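Local coordinates for protein thymine dioxygenase (Neurospora crassa, PDB 5C3Q) that probably catalyses the stepwise oxidation of the thymine methyl group, using a metal centre and 2-oxoglutarate as co-substrate, at residues 28-31 / 32-36. Sequence-based numbering, arbitrary orientation.
Sequences ETLK and LETAK
T34 turns its hydroxyl back onto L30 one helical turn earlier, and this is the tight spot of the first two turns of helix 28-44. T34 OG1 donates to L30 O at 2.7 Å, while T34 N reaches the same oxygen at 2.9 Å; the two donors come in from opposite faces of the carbonyl plane, so one buried residue grips a single acceptor twice. The torsion explains it: OG1 lies beside its own backbone N (chi1 -55°), folded down against the preceding turn, as serine and threonine often do inside helices. Around this pair run the ordinary i to i+4 bonds, L32 N to E28 O, E33 N to T29 O at 2.9 Å and A35 N to K31 O. An alanine in place of T34 would keep the backbone bond but would probably leave L30 O with one donor fewer and thin the packing against K22 and F23.

L30 and E33 meet more loosely. With CG anti to the backbone N (chi1 -177°), L30 lays its CD1 methyl near the carboxylate of E33, 3.7 Å from OE2, a van der Waals touch between a methyl and a charged group. On the solvent side E28 and T29 are exposed, and their side chains stand clear of 32-36; there the turns are held mainly by backbone bonds, with CB of L32 and CB of E33 resting on the carbonyl oxygens of E28 and T29.

The N-terminal end of the helix is fastened by D27, whose OD1 accepts from L30 N. L30 and T34 both rest on K22 of the short helix 21-25, where K31 and T34 also touch F23, whereas L32 and A35 pack on V171 of the long helix 147-173. This opening stretch therefore joins those two helices at the periphery of the fold, away from the metal site.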
loop_
_atom_site.group_PDB
_atom_site.type_symbol
_atom_site.label_atom_id
_atom_site.label_comp_id
_atom_site.label_asym_id
_atom_site.label_seq_id
_atom_site.Cartn_x
_atom_site.Cartn_y
_atom_site.Cartn_z
ATOM N N GLU A 28 -17.843 -11.567 21.892
ATOM C CA GLU A 28 -16.451 -11.623 22.349
ATOM C C GLU A 28 -15.637 -12.788 21.782
ATOM O O GLU A 28 -14.461 -12.614 21.452
ATOM C CB GLU A 28 -16.382 -11.619 23.881
ATOM C CG GLU A 28 -16.264 -10.222 24.465
ATOM C CD GLU A 28 -14.937 -9.570 24.125
ATOM O OE1 GLU A 28 -13.889 -10.146 24.493
ATOM O OE2 GLU A 28 -14.942 -8.491 23.487
ATOM N N THR A 29 -16.258 -13.961 21.665
ATOM C CA THR A 29 -15.587 -15.135 21.102
ATOM C C THR A 29 -15.257 -14.921 19.623
ATOM O O THR A 29 -14.121 -15.133 19.200
ATOM C CB THR A 29 -16.443 -16.411 21.245
ATOM O OG1 THR A 29 -16.796 -16.602 22.622
ATOM C CG2 THR A 29 -15.678 -17.641 20.748
ATOM N N LEU A 30 -16.251 -14.498 18.849
ATOM C CA LEU A 30 -16.069 -14.256 17.417
ATOM C C LEU A 30 -15.052 -13.145 17.141
ATOM O O LEU A 30 -14.275 -13.224 16.187
ATOM C CB LEU A 30 -17.409 -13.901 16.773
ATOM C CG LEU A 30 -17.423 -13.694 15.257
ATOM C CD1 LEU A 30 -16.993 -14.956 14.524
ATOM C CD2 LEU A 30 -18.812 -13.266 14.808
ATOM N N LYS A 31 -15.084 -12.108 17.975
ATOM C CA LYS A 31 -14.157 -10.981 17.887
ATOM C C LYS A 31 -12.709 -11.439 18.024
ATOM O O LYS A 31 -11.853 -11.083 17.210
ATOM C CB LYS A 31 -14.477 -9.978 18.993
ATOM C CG LYS A 31 -13.838 -8.610 18.822
ATOM C CD LYS A 31 -14.672 -7.502 19.463
ATOM C CE LYS A 31 -16.138 -7.586 19.051
ATOM N NZ LYS A 31 -16.872 -6.293 19.093
ATOM N N LEU A 32 -12.451 -12.228 19.065
ATOM C CA LEU A 32 -11.122 -12.775 19.320
ATOM C C LEU A 32 -10.683 -13.743 18.223
ATOM O O LEU A 32 -9.541 -13.684 17.761
ATOM C CB LEU A 32 -11.082 -13.479 20.680
ATOM C CG LEU A 32 -9.718 -14.030 21.109
ATOM C CD1 LEU A 32 -8.687 -12.915 21.239
ATOM C CD2 LEU A 32 -9.838 -14.791 22.416
ATOM N N GLU A 33 -11.584 -14.630 17.805
ATOM C CA GLU A 33 -11.286 -15.560 16.711
ATOM C C GLU A 33 -10.859 -14.797 15.457
ATOM O O GLU A 33 -9.894 -15.165 14.788
ATOM C CB GLU A 33 -12.500 -16.438 16.386
ATOM C CG GLU A 33 -12.241 -17.473 15.295
ATOM C CD GLU A 33 -13.475 -18.285 14.929
ATOM O OE1 GLU A 33 -13.378 -19.531 14.910
ATOM O OE2 GLU A 33 -14.543 -17.685 14.661
ATOM N N THR A 34 -11.590 -13.736 15.142
ATOM C CA THR A 34 -11.325 -12.944 13.948
ATOM C C THR A 34 -9.997 -12.187 14.071
ATOM O O THR A 34 -9.215 -12.139 13.124
ATOM C CB THR A 34 -12.485 -11.964 13.675
ATOM O OG1 THR A 34 -13.716 -12.696 13.609
ATOM C CG2 THR A 34 -12.282 -11.231 12.365
ATOM N N ALA A 35 -9.749 -11.603 15.239
ATOM C CA ALA A 35 -8.505 -10.885 15.497
ATOM C C ALA A 35 -7.295 -11.812 15.368
ATOM O O ALA A 35 -6.286 -11.443 14.763
ATOM C CB ALA A 35 -8.539 -10.247 16.876
ATOM N N LYS A 36 -7.405 -13.014 15.933
ATOM C CA LYS A 36 -6.350 -14.024 15.821
ATOM C C LYS A 36 -6.093 -14.444 14.375
ATOM O O LYS A 36 -4.945 -14.694 13.999
ATOM C CB LYS A 36 -6.679 -15.259 16.669
ATOM C CG LYS A 36 -6.520 -15.042 18.165
ATOM C CD LYS A 36 -6.985 -16.255 18.953
ATOM C CE LYS A 36 -6.686 -16.101 20.433
ATOM N NZ LYS A 36 -7.079 -17.310 21.203
#